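Long-range contacts in XC6422 protein (Xanthomonas campestris, PDB 2FUK), which is a small alpha/beta-hydrolase without a lid that probably acts as a serine hydrolase: residues A25-E30 and I70-F75; W158-G163 and Q183-V188; L13-P18 and L97-E102; F118-Y123 and G145-S150; V124-A129 and V152-Q157. All blocks are in the same frame, centred on the assembly; numbering follows the deposited sequence.

Contact 1: residues A25-E30 and I70-F75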
# COMPACT_ATOMS: atom_id res chain seq x y z
N ALA A 25 8.90 4.27 17.79
CA ALA A 25 7.55 4.06 17.28
C ALA A 25 7.48 2.62 16.80
O ALA A 25 8.36 2.18 16.06
CB ALA A 25 7.24 5.02 16.14
N VAL A 26 6.46 1.89 17.23
CA VAL A 26 6.28 0.51 16.82
C VAL A 26 5.01 0.44 15.99
O VAL A 26 3.93 0.79 16.48
CB VAL A 26 6.14 -0.43 18.04
CG1 VAL A 26 5.92 -1.86 17.58
CG2 VAL A 26 7.39 -0.33 18.92
N ASP A 27 5.14 0.02 14.74
CA ASP A 27 3.99 -0.11 13.84
C ASP A 27 3.70 -1.59 13.65
O ASP A 27 4.55 -2.35 13.18
CB ASP A 27 4.27 0.51 12.46
CG ASP A 27 4.96 1.87 12.53
OD1 ASP A 27 4.53 2.74 13.31
OD2 ASP A 27 5.93 2.07 11.76
N LEU A 28 2.49 -2.03 14.02
CA LEU A 28 2.13 -3.44 13.86
C LEU A 28 1.89 -3.77 12.38
O LEU A 28 1.65 -2.89 11.57
CB LEU A 28 0.88 -3.75 14.68
CG LEU A 28 1.13 -3.74 16.19
CD1 LEU A 28 -0.18 -3.91 16.95
CD2 LEU A 28 2.10 -4.85 16.54
N PRO A 29 1.97 -5.06 12.03
CA PRO A 29 1.77 -5.46 10.63
C PRO A 29 0.39 -5.17 10.07
O PRO A 29 -0.57 -4.94 10.81
CB PRO A 29 2.09 -6.95 10.66
CG PRO A 29 1.69 -7.35 12.01
CD PRO A 29 2.23 -6.23 12.87
N GLU A 30 0.31 -5.17 8.75
CA GLU A 30 -0.94 -4.91 8.04
C GLU A 30 -1.98 -5.96 8.44
O GLU A 30 -1.65 -7.15 8.59
CB GLU A 30 -0.70 -4.98 6.53
CG GLU A 30 -1.93 -4.72 5.66
CD GLU A 30 -2.13 -3.25 5.35
OE1 GLU A 30 -2.47 -2.48 6.27
OE2 GLU A 30 -1.94 -2.86 4.18
N ILE A 70 5.29 -7.93 8.68
CA ILE A 70 6.40 -7.67 9.59
C ILE A 70 6.11 -6.49 10.53
O ILE A 70 5.58 -5.47 10.11
CB ILE A 70 7.69 -7.37 8.77
CG1 ILE A 70 8.10 -8.61 7.99
CG2 ILE A 70 8.81 -6.90 9.70
CD1 ILE A 70 9.21 -8.37 6.97
N THR A 71 6.45 -6.66 11.80
CA THR A 71 6.27 -5.59 12.79
C THR A 71 7.47 -4.67 12.60
O THR A 71 8.62 -5.13 12.52
CB THR A 71 6.28 -6.14 14.23
OG1 THR A 71 5.19 -7.05 14.40
CG2 THR A 71 6.15 -5.00 15.25
N VAL A 72 7.23 -3.36 12.53
CA VAL A 72 8.32 -2.43 12.29
C VAL A 72 8.56 -1.43 13.40
O VAL A 72 7.62 -0.88 13.97
CB VAL A 72 8.11 -1.68 10.96
CG1 VAL A 72 8.01 -2.68 9.82
CG2 VAL A 72 6.86 -0.84 11.01
N VAL A 73 9.83 -1.20 13.70
CA VAL A 73 10.22 -0.25 14.73
C VAL A 73 11.00 0.89 14.10
O VAL A 73 11.95 0.66 13.36
CB VAL A 73 11.11 -0.92 15.80
CG1 VAL A 73 11.57 0.12 16.82
CG2 VAL A 73 10.34 -2.03 16.49
N ARG A 74 10.57 2.12 14.38
CA ARG A 74 11.25 3.31 13.90
C ARG A 74 11.73 4.03 15.15
O ARG A 74 11.20 3.82 16.24
CB ARG A 74 10.28 4.21 13.12
CG ARG A 74 9.86 3.65 11.77
CD ARG A 74 8.83 4.55 11.11
NE ARG A 74 7.54 4.47 11.79
CZ ARG A 74 6.90 5.50 12.34
NH1 ARG A 74 5.73 5.31 12.93
NH2 ARG A 74 7.44 6.72 12.32
N PHE A 75 12.75 4.86 15.00
CA PHE A 75 13.26 5.60 16.15
C PHE A 75 14.12 6.77 15.73
O PHE A 75 14.65 6.80 14.61
CB PHE A 75 14.05 4.65 17.08
CG PHE A 75 15.43 4.31 16.59
CD1 PHE A 75 16.54 5.02 17.05
CD2 PHE A 75 15.63 3.27 15.68
CE1 PHE A 75 17.83 4.69 16.62
CE2 PHE A 75 16.90 2.94 15.24
CZ PHE A 75 18.01 3.65 15.71

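Contact 2: residues W158-G163 and Q183-V188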
# COMPACT_ATOMS: atom_id res chain seq x y z
N TRP A 158 21.02 -9.44 1.72
CA TRP A 158 21.18 -7.99 1.73
C TRP A 158 20.64 -7.38 0.44
O TRP A 158 20.98 -7.82 -0.66
CB TRP A 158 22.66 -7.67 1.92
CG TRP A 158 23.05 -6.22 1.90
CD1 TRP A 158 22.26 -5.15 2.19
CD2 TRP A 158 24.35 -5.70 1.61
NE1 TRP A 158 22.99 -3.98 2.09
CE2 TRP A 158 24.27 -4.29 1.73
CE3 TRP A 158 25.57 -6.28 1.25
CZ2 TRP A 158 25.37 -3.46 1.51
CZ3 TRP A 158 26.67 -5.45 1.03
CH2 TRP A 158 26.56 -4.05 1.16
N LEU A 159 19.79 -6.37 0.59
CA LEU A 159 19.17 -5.70 -0.55
C LEU A 159 19.54 -4.22 -0.59
O LEU A 159 19.46 -3.53 0.43
CB LEU A 159 17.65 -5.83 -0.47
CG LEU A 159 16.80 -5.01 -1.45
CD1 LEU A 159 17.02 -5.50 -2.87
CD2 LEU A 159 15.33 -5.14 -1.06
N VAL A 160 19.96 -3.75 -1.76
CA VAL A 160 20.32 -2.35 -1.96
C VAL A 160 19.41 -1.75 -3.02
O VAL A 160 19.22 -2.33 -4.09
CB VAL A 160 21.79 -2.19 -2.42
CG1 VAL A 160 22.06 -0.73 -2.79
CG2 VAL A 160 22.73 -2.63 -1.32
N ILE A 161 18.83 -0.59 -2.71
CA ILE A 161 17.96 0.11 -3.64
C ILE A 161 18.55 1.50 -3.85
O ILE A 161 18.80 2.23 -2.89
CB ILE A 161 16.53 0.23 -3.09
CG1 ILE A 161 15.95 -1.17 -2.92
CG2 ILE A 161 15.67 1.07 -4.03
CD1 ILE A 161 14.63 -1.22 -2.20
N GLN A 162 18.78 1.86 -5.11
CA GLN A 162 19.39 3.14 -5.42
C GLN A 162 18.70 3.92 -6.53
O GLN A 162 18.43 3.38 -7.60
CB GLN A 162 20.85 2.92 -5.81
CG GLN A 162 21.58 4.18 -6.27
CD GLN A 162 21.74 5.18 -5.14
OE1 GLN A 162 21.51 6.38 -5.31
NE2 GLN A 162 22.16 4.69 -3.99
N GLY A 163 18.41 5.19 -6.28
CA GLY A 163 17.80 6.01 -7.31
C GLY A 163 18.91 6.39 -8.28
O GLY A 163 19.96 6.86 -7.86
N GLN A 183 30.51 -10.90 -2.01
CA GLN A 183 29.13 -11.34 -1.96
C GLN A 183 28.34 -10.10 -2.34
O GLN A 183 28.13 -9.20 -1.53
CB GLN A 183 28.75 -11.81 -0.55
CG GLN A 183 29.54 -13.03 -0.04
CD GLN A 183 29.28 -14.31 -0.83
OE1 GLN A 183 28.14 -14.61 -1.22
NE2 GLN A 183 30.34 -15.10 -1.05
N GLN A 184 27.91 -10.03 -3.60
CA GLN A 184 27.18 -8.86 -4.07
C GLN A 184 25.72 -8.89 -3.68
O GLN A 184 25.01 -9.86 -3.94
CB GLN A 184 27.31 -8.73 -5.59
CG GLN A 184 26.63 -7.49 -6.15
CD GLN A 184 26.81 -7.33 -7.64
OE1 GLN A 184 25.86 -7.02 -8.36
NE2 GLN A 184 28.04 -7.52 -8.13
N PRO A 185 25.24 -7.82 -3.02
CA PRO A 185 23.83 -7.79 -2.61
C PRO A 185 22.90 -7.58 -3.80
O PRO A 185 23.31 -7.11 -4.86
CB PRO A 185 23.78 -6.61 -1.65
CG PRO A 185 24.79 -5.67 -2.23
CD PRO A 185 25.94 -6.61 -2.55
N THR A 186 21.64 -7.96 -3.61
CA THR A 186 20.63 -7.77 -4.63
C THR A 186 20.59 -6.26 -4.81
O THR A 186 20.61 -5.51 -3.83
CB THR A 186 19.25 -8.29 -4.14
OG1 THR A 186 19.35 -9.68 -3.83
CG2 THR A 186 18.20 -8.09 -5.20
N LEU A 187 20.57 -5.80 -6.06
CA LEU A 187 20.56 -4.37 -6.34
C LEU A 187 19.40 -3.97 -7.25
O LEU A 187 19.17 -4.59 -8.28
CB LEU A 187 21.88 -3.96 -7.00
CG LEU A 187 21.94 -2.52 -7.53
CD1 LEU A 187 21.79 -1.54 -6.38
CD2 LEU A 187 23.26 -2.30 -8.25
N VAL A 188 18.67 -2.94 -6.86
CA VAL A 188 17.59 -2.44 -7.69
C VAL A 188 17.92 -0.99 -8.01
O VAL A 188 18.01 -0.15 -7.11
CB VAL A 188 16.22 -2.50 -6.97
CG1 VAL A 188 15.17 -1.76 -7.80
CG2 VAL A 188 15.80 -3.93 -6.77

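Contact 3: residues L13-P18 and L97-E102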
# COMPACT_ATOMS: atom_id res chain seq x y z
N LEU A 13 6.68 5.28 22.06
CA LEU A 13 7.20 5.06 23.39
C LEU A 13 8.62 5.59 23.47
O LEU A 13 9.19 6.00 22.46
CB LEU A 13 7.16 3.57 23.74
CG LEU A 13 7.94 2.60 22.84
CD1 LEU A 13 9.41 2.58 23.22
CD2 LEU A 13 7.35 1.21 23.00
N THR A 14 9.18 5.62 24.68
CA THR A 14 10.54 6.10 24.89
C THR A 14 11.41 4.97 25.43
O THR A 14 11.00 4.23 26.33
CB THR A 14 10.59 7.29 25.89
OG1 THR A 14 9.81 8.37 25.39
CG2 THR A 14 12.03 7.77 26.07
N LEU A 15 12.61 4.85 24.88
CA LEU A 15 13.54 3.81 25.29
C LEU A 15 14.83 4.43 25.82
O LEU A 15 15.27 5.46 25.31
CB LEU A 15 13.88 2.91 24.09
CG LEU A 15 14.94 1.83 24.31
CD1 LEU A 15 14.38 0.74 25.21
CD2 LEU A 15 15.37 1.24 22.97
N ASP A 16 15.40 3.82 26.85
CA ASP A 16 16.65 4.31 27.41
C ASP A 16 17.79 4.01 26.42
O ASP A 16 18.07 2.84 26.11
CB ASP A 16 16.97 3.61 28.73
CG ASP A 16 16.11 4.10 29.88
OD1 ASP A 16 15.59 5.24 29.82
OD2 ASP A 16 15.96 3.33 30.86
N GLY A 17 18.44 5.06 25.94
CA GLY A 17 19.54 4.89 25.01
C GLY A 17 20.86 5.10 25.72
O GLY A 17 20.88 5.46 26.90
N PRO A 18 22.00 4.85 25.04
CA PRO A 18 23.30 5.03 25.69
C PRO A 18 23.56 6.43 26.24
O PRO A 18 24.29 6.58 27.22
CB PRO A 18 24.29 4.62 24.60
CG PRO A 18 23.51 4.72 23.31
CD PRO A 18 22.15 4.25 23.71
N LEU A 97 21.26 2.35 17.90
CA LEU A 97 20.62 1.27 17.16
C LEU A 97 20.72 -0.03 17.97
O LEU A 97 19.77 -0.80 18.03
CB LEU A 97 21.31 1.08 15.80
CG LEU A 97 20.49 0.68 14.57
CD1 LEU A 97 21.40 -0.04 13.60
CD2 LEU A 97 19.29 -0.19 14.92
N ARG A 98 21.88 -0.26 18.59
CA ARG A 98 22.05 -1.48 19.39
C ARG A 98 21.07 -1.54 20.55
O ARG A 98 20.55 -2.60 20.87
CB ARG A 98 23.49 -1.59 19.94
CG ARG A 98 23.68 -2.83 20.83
CD ARG A 98 25.09 -3.41 20.78
NE ARG A 98 26.08 -2.63 21.51
CZ ARG A 98 26.13 -2.53 22.84
NH1 ARG A 98 25.22 -3.15 23.59
NH2 ARG A 98 27.09 -1.82 23.41
N ALA A 99 20.81 -0.39 21.18
CA ALA A 99 19.88 -0.35 22.30
C ALA A 99 18.48 -0.75 21.85
O ALA A 99 17.76 -1.46 22.55
CB ALA A 99 19.86 1.05 22.91
N VAL A 100 18.10 -0.27 20.67
CA VAL A 100 16.79 -0.59 20.13
C VAL A 100 16.76 -2.08 19.76
O VAL A 100 15.80 -2.78 20.08
CB VAL A 100 16.48 0.28 18.88
CG1 VAL A 100 15.08 -0.05 18.35
CG2 VAL A 100 16.57 1.76 19.25
N ALA A 101 17.80 -2.55 19.10
CA ALA A 101 17.87 -3.95 18.70
C ALA A 101 17.81 -4.89 19.90
O ALA A 101 17.13 -5.92 19.86
CB ALA A 101 19.15 -4.21 17.90
N GLU A 102 18.52 -4.55 20.97
CA GLU A 102 18.54 -5.40 22.15
C GLU A 102 17.19 -5.41 22.86
O GLU A 102 16.80 -6.42 23.45
CB GLU A 102 19.66 -4.96 23.11
CG GLU A 102 21.05 -5.18 22.53
CD GLU A 102 22.18 -4.88 23.50
OE1 GLU A 102 21.95 -4.17 24.51
OE2 GLU A 102 23.32 -5.35 23.26

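Contact 4: residues F118-Y123 and G145-S150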
# COMPACT_ATOMS: atom_id res chain seq x y z
N PHE A 118 17.87 4.35 5.47
CA PHE A 118 17.91 5.24 4.32
C PHE A 118 19.06 6.23 4.48
O PHE A 118 19.14 6.94 5.49
CB PHE A 118 16.57 5.97 4.20
CG PHE A 118 16.57 7.10 3.20
CD1 PHE A 118 17.17 6.96 1.95
CD2 PHE A 118 15.95 8.31 3.51
CE1 PHE A 118 17.16 8.00 1.03
CE2 PHE A 118 15.93 9.36 2.59
CZ PHE A 118 16.53 9.21 1.35
N SER A 119 19.95 6.25 3.49
CA SER A 119 21.11 7.14 3.43
C SER A 119 21.97 7.02 4.69
O SER A 119 22.59 5.98 4.91
CB SER A 119 20.63 8.59 3.21
OG SER A 119 21.61 9.36 2.53
N PHE A 120 22.02 8.06 5.52
CA PHE A 120 22.81 7.98 6.75
C PHE A 120 22.36 6.76 7.54
O PHE A 120 23.18 6.08 8.17
CB PHE A 120 22.62 9.25 7.60
CG PHE A 120 23.22 9.16 8.98
CD1 PHE A 120 22.41 8.93 10.09
CD2 PHE A 120 24.59 9.31 9.17
CE1 PHE A 120 22.95 8.85 11.38
CE2 PHE A 120 25.14 9.23 10.45
CZ PHE A 120 24.32 9.00 11.56
N GLY A 121 21.06 6.47 7.50
CA GLY A 121 20.54 5.32 8.23
C GLY A 121 21.03 4.00 7.65
O GLY A 121 21.09 2.99 8.35
N ALA A 122 21.36 4.00 6.37
CA ALA A 122 21.88 2.80 5.72
C ALA A 122 23.32 2.61 6.17
O ALA A 122 23.79 1.49 6.35
CB ALA A 122 21.79 2.93 4.20
N TYR A 123 24.03 3.72 6.34
CA TYR A 123 25.42 3.66 6.78
C TYR A 123 25.46 3.09 8.20
O TYR A 123 26.23 2.18 8.48
CB TYR A 123 26.06 5.05 6.76
CG TYR A 123 27.37 5.17 7.52
CD1 TYR A 123 28.52 4.50 7.08
CD2 TYR A 123 27.46 5.96 8.66
CE1 TYR A 123 29.73 4.62 7.77
CE2 TYR A 123 28.67 6.09 9.35
CZ TYR A 123 29.80 5.41 8.90
OH TYR A 123 31.00 5.55 9.57
N GLY A 145 30.95 6.93 -1.01
CA GLY A 145 31.65 8.13 -1.43
C GLY A 145 31.75 9.18 -0.34
O GLY A 145 32.57 10.09 -0.44
N ARG A 146 30.92 9.07 0.70
CA ARG A 146 30.96 10.05 1.79
C ARG A 146 31.27 9.43 3.16
O ARG A 146 31.87 10.08 4.02
CB ARG A 146 29.63 10.81 1.85
CG ARG A 146 29.72 12.21 2.47
CD ARG A 146 30.70 13.09 1.69
NE ARG A 146 30.29 13.23 0.29
CZ ARG A 146 31.01 13.82 -0.66
NH1 ARG A 146 32.20 14.34 -0.36
NH2 ARG A 146 30.55 13.88 -1.90
N TRP A 147 30.87 8.18 3.36
CA TRP A 147 31.10 7.46 4.61
C TRP A 147 31.97 6.23 4.36
O TRP A 147 32.07 5.74 3.23
CB TRP A 147 29.78 7.02 5.24
CG TRP A 147 28.86 8.16 5.61
CD1 TRP A 147 27.78 8.59 4.91
CD2 TRP A 147 28.95 8.99 6.77
NE1 TRP A 147 27.18 9.64 5.56
CE2 TRP A 147 27.88 9.91 6.71
CE3 TRP A 147 29.83 9.05 7.86
CZ2 TRP A 147 27.67 10.88 7.69
CZ3 TRP A 147 29.62 10.03 8.84
CH2 TRP A 147 28.54 10.93 8.74
N ASP A 148 32.59 5.71 5.42
CA ASP A 148 33.45 4.55 5.29
C ASP A 148 32.71 3.22 5.46
O ASP A 148 32.19 2.94 6.54
CB ASP A 148 34.60 4.63 6.30
CG ASP A 148 35.43 3.38 6.32
OD1 ASP A 148 35.84 2.92 5.23
OD2 ASP A 148 35.68 2.85 7.43
N PHE A 149 32.69 2.42 4.39
CA PHE A 149 32.02 1.11 4.39
C PHE A 149 33.00 -0.05 4.47
O PHE A 149 32.63 -1.20 4.22
CB PHE A 149 31.19 0.94 3.12
CG PHE A 149 30.02 1.89 3.00
CD1 PHE A 149 29.40 2.06 1.77
CD2 PHE A 149 29.56 2.61 4.09
CE1 PHE A 149 28.32 2.95 1.62
CE2 PHE A 149 28.49 3.51 3.96
CZ PHE A 149 27.87 3.67 2.72
N SER A 150 34.26 0.24 4.80
CA SER A 150 35.26 -0.82 4.88
C SER A 150 35.09 -1.67 6.13
O SER A 150 34.59 -1.21 7.16
CB SER A 150 36.67 -0.22 4.84
OG SER A 150 36.88 0.73 5.86

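Contact 5: residues V124-A129 and V152-Q157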
# COMPACT_ATOMS: atom_id res chain seq x y z
N VAL A 124 24.62 3.61 9.08
CA VAL A 124 24.60 3.14 10.47
C VAL A 124 24.19 1.67 10.60
O VAL A 124 24.80 0.93 11.37
CB VAL A 124 23.66 4.01 11.35
CG1 VAL A 124 23.58 3.43 12.76
CG2 VAL A 124 24.18 5.42 11.41
N SER A 125 23.17 1.25 9.86
CA SER A 125 22.75 -0.14 9.96
C SER A 125 23.76 -1.10 9.34
O SER A 125 23.96 -2.20 9.85
CB SER A 125 21.36 -0.34 9.35
OG SER A 125 21.27 0.13 8.02
N LEU A 126 24.42 -0.69 8.26
CA LEU A 126 25.42 -1.55 7.63
C LEU A 126 26.63 -1.70 8.56
O LEU A 126 27.13 -2.81 8.77
CB LEU A 126 25.87 -0.95 6.29
CG LEU A 126 26.95 -1.74 5.54
CD1 LEU A 126 26.47 -3.15 5.26
CD2 LEU A 126 27.30 -1.03 4.24
N ARG A 127 27.08 -0.59 9.14
CA ARG A 127 28.21 -0.63 10.06
C ARG A 127 27.86 -1.46 11.29
O ARG A 127 28.73 -2.12 11.87
CB ARG A 127 28.61 0.79 10.47
CG ARG A 127 29.38 1.56 9.38
CD ARG A 127 30.76 1.98 9.89
NE ARG A 127 31.60 0.83 10.22
CZ ARG A 127 32.46 0.25 9.38
NH1 ARG A 127 32.62 0.72 8.15
NH2 ARG A 127 33.17 -0.80 9.78
N ALA A 128 26.60 -1.43 11.70
CA ALA A 128 26.18 -2.17 12.88
C ALA A 128 25.83 -3.63 12.59
O ALA A 128 25.58 -4.40 13.52
CB ALA A 128 24.99 -1.47 13.54
N ALA A 129 25.84 -4.01 11.32
CA ALA A 129 25.48 -5.38 10.95
C ALA A 129 26.34 -6.46 11.62
O ALA A 129 25.81 -7.46 12.09
CB ALA A 129 25.54 -5.54 9.43
N VAL A 152 32.98 -4.09 6.86
CA VAL A 152 31.60 -4.27 7.28
C VAL A 152 31.25 -5.73 7.00
O VAL A 152 31.83 -6.35 6.10
CB VAL A 152 30.63 -3.35 6.50
CG1 VAL A 152 29.20 -3.74 6.79
CG2 VAL A 152 30.85 -1.91 6.91
N GLN A 153 30.32 -6.28 7.77
CA GLN A 153 29.92 -7.68 7.60
C GLN A 153 28.41 -7.86 7.53
O GLN A 153 27.78 -8.34 8.47
CB GLN A 153 30.52 -8.52 8.72
CG GLN A 153 32.04 -8.61 8.62
CD GLN A 153 32.69 -9.05 9.92
OE1 GLN A 153 33.93 -9.08 10.02
NE2 GLN A 153 31.88 -9.37 10.92
N PRO A 154 27.82 -7.49 6.39
CA PRO A 154 26.37 -7.62 6.20
C PRO A 154 25.96 -9.08 6.12
O PRO A 154 26.80 -9.96 5.89
CB PRO A 154 26.13 -6.88 4.89
CG PRO A 154 27.37 -7.18 4.12
CD PRO A 154 28.45 -6.96 5.16
N PRO A 155 24.67 -9.35 6.32
CA PRO A 155 24.20 -10.73 6.24
C PRO A 155 24.15 -11.15 4.78
O PRO A 155 24.24 -10.31 3.88
CB PRO A 155 22.81 -10.65 6.87
CG PRO A 155 22.35 -9.28 6.45
CD PRO A 155 23.58 -8.43 6.68
N ALA A 156 24.02 -12.45 4.55
CA ALA A 156 23.95 -12.98 3.19
C ALA A 156 22.77 -12.40 2.44
O ALA A 156 22.86 -12.14 1.24
CB ALA A 156 23.85 -14.49 3.24
N GLN A 157 21.66 -12.21 3.13
CA GLN A 157 20.46 -11.64 2.53
C GLN A 157 20.50 -10.13 2.73
O GLN A 157 20.09 -9.61 3.76
CB GLN A 157 19.21 -12.26 3.16
CG GLN A 157 19.10 -13.75 2.85
CD GLN A 157 18.04 -14.49 3.66
OE1 GLN A 157 17.66 -15.60 3.30
NE2 GLN A 157 17.57 -13.89 4.74

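Contact 1: residues A25-E30 and I70-F75
In the central sheet of this alpha/beta-hydrolase, R74 of strand 71-75 reaches across to strand 20-27 and takes the carboxylate of D27 side-on, NE to one oxygen and NH1 to the other. NE lies 2.9 Å from D27 OD2 and NH1 2.9 Å from D27 OD1, both bonds nearly straight, and each oxygen offers its syn lone pair. Because the carboxylate and guanidinium planes are only 16° apart, the pair forms an almost flat, bidentate salt bridge. The bend at chi3 (-71°) swings the guanidinium across the strand boundary, and NH2, turned from D27, donates to M53 O, so the group is fixed in rotation from two sides.

Beneath this bridge the two strands form an antiparallel ladder. A25 and R74 form a hydrogen-bonded pair, with R74 N to A25 O at 2.8 Å, and D27 and V72 form the next, with D27 N to V72 O at 2.7 Å. Between them V26 and V73 are a non-hydrogen-bonded pair. Their side chains lie on the sheet face opposite the salt bridge, side by side and pointing the same way, where helix 92-107 covers them through W103 and V100.

On the R74 face, A25 CB sits over one side of the guanidinium near its rim. V72 CG2 tucks in beside the acid, 3.1 Å from D27 OD2, and helix 56-66 packs on the same side through A62, L65 and R66. Past the ladder P29 still packs on the other strand's end, its CB 3.8 Å from I70 O and its CD 3.4 Å from T71 OG1.

Contact 2: residues W158-G163 and Q183-V188
P185, just before strand 186-190, lies over one face of the W158 indole in a CH-pi contact. P185 CG stands 3.8 Å from the centroid of the six-membered ring of W158, 17° off the normal, while P185 CB lies over the CD2-CE3 bond, 3.4 Å from W158 CE3. With CG anti to the backbone N (chi1 177°), the indole turns alongside the proline instead of standing off from it. V160 CG2 comes over the rim of the same ring face and also meets P185 CG at 3.8 Å. The indole NE1 goes elsewhere, to S139 OG on the adjoining strand.

The backbone bonds are those of a parallel pair, strand 158-163 beside strand 186-190. V160 is gripped twice: its N donates to T186 O at 2.8 Å and its O accepts from V188 N at 2.9 Å. Q162 N to V188 O continues the ladder, and T186 N to W158 O, at 3.0 Å and 139°, starts it on a more bent bond.

Further packing falls on both faces. V160 CG1 touches L187 CD1 at 3.7 Å beneath helix 171-178, which links the strands in a beta-alpha-beta crossover; on the other face L159 CD1 meets T186 CG2 at 3.7 Å, near helix 201-212.

Within this contact the edge strand therefore depends mainly on its backbone bonds, with the proline-indole contact beside the most bent of them.

Contact 3: residues L13-P18 and L97-E102
A99 and L15 carry this contact, with V100 the next most buried, and the side chains that meet are all apolar. L15 extends from edge strand 11-17 toward helix 92-107, its CG anti to the backbone N (chi1 175°), and one branch does the touching. CD2 rests on the helix backbone, 3.6 Å from A99 O and 3.7 Å from V100 CA, with V100 CG2 beside it at 3.9 Å. The methyl thus sits against the peptide that joins A99 to V100, and W103, one turn further along the helix, packs on the same leucine.

A99 points its CB at the end of the strand. There it meets P18 CD at 4.0 Å and D16 O at 4.1 Å, with G17 CA a little farther off; the small methyl lets the chain pass close, and the A99 and G17 CA atoms come within 5.9 Å. V100 faces partly into the protein, where it also packs on I41 of a central strand.

The axes of the short segments 13-17 and 97-102 run at 123°, with 8.3 Å between them at closest approach. The helix lies on one face of the mixed sheet, and the edge strand packs against its flank; helices covering both faces of a central sheet are characteristic of the alpha/beta-hydrolase fold.

Contact 4: residues F118-Y123 and G145-S150
Y123 and W147 lie face to face, the centre of an aromatic cluster that joins the helix after the probable nucleophile elbow of this alpha/beta-hydrolase to the loop between strands 136-140 and 158-163. The phenol ring and the five-membered ring of the indole have centroids 4.4 Å apart and planes 21° from parallel. W147 CB adds a CH-pi contact over the same phenol face, 3.6 Å from its centroid, so the tryptophan covers the tyrosine with both its methylene and its ring. Y123 gets there with CG anti to the backbone N (chi1 166°), which directs the ring from the helix toward the loop.

F120, one turn earlier, meets the far end of the indole differently. Its edge is turned toward the face of W147 in an offset edge-to-face pair, planes at 60°, with F120 CD2 3.8 Å from W147 CZ2. F149 approaches Y123 rim to rim, neither ring lying over the other, and its ring also meets W177.

F120 and Y123 follow S119, the presumed nucleophile, whose side chain touches H195. In the loop, D148 OD1 accepts from S150 N in an Asx turn, the nitrogen standing well above the carboxylate plane. The carbonyl of D148 also lies at the edge of the phenol, near its plane, with D148 O 3.2 Å from Y123 CE1.

Contact 5: residues V124-A129 and V152-Q157
V152 packs against helix 120-132 between L126 and R127, and its two methyls part company at CB. CB itself stays back, about 4.1 Å from L126 CG. From there CG1, anti to the backbone N (chi1 170°), enters against the leucine and lies close to L126 O and the leucine side chain, a spot modelled so tightly that the exact spacing is doubtful. The other branch, CG2, turns to the arginine and settles over one face of its guanidinium, toward the rim, 3.4 Å from R127 NH1 and 3.7 Å from R127 CZ.

That guanidinium is held by the loop just ahead of V152: NH1 donates to D148 O and S150 O. The R127 chain bends at chi2 and chi3 (63° at the latter) to bring its end back toward the loop, so the valine methyl lies over a charged group already fixed by two carbonyls.

From V152 to P155 the loop keeps beside the helix. P154 CB meets L126 CD1 at 3.8 Å, the two side chains running side by side, and A129 CB touches Q153 O at 3.7 Å and P154 CA at 3.9 Å. L126, P154 and P155 all reach L137 of strand 136-140, which places the contact at the boundary of helix, loop and sheet. The loop between strands 136-140 and 158-163 thus packs on the helix that follows the probable nucleophile elbow, as expected in an alpha/beta-hydrolase.

Contacts 1 and 2 belong to one sheet on opposite sides of the chain's centre, their centres about 23 Å apart. Contact 3 adds edge strand 11-17 to contact 1's side: F75 and V73 pack on L97 and V100, with F75 CZ 3.8 Å from L97 CA. L97 then continues to contact 5, its CD1 3.9 Å from A128 CB. Contacts 4 and 5 share helix 120-132 and cross along the chain, tied by the R127 hydrogen bonds to the loop; W158 CZ2 meets L126 CD1, joining contact 2 to contact 5. The probable triad of S119, D166 and H195 includes contact 4's serine, and contact 2's Q162 touches its residues.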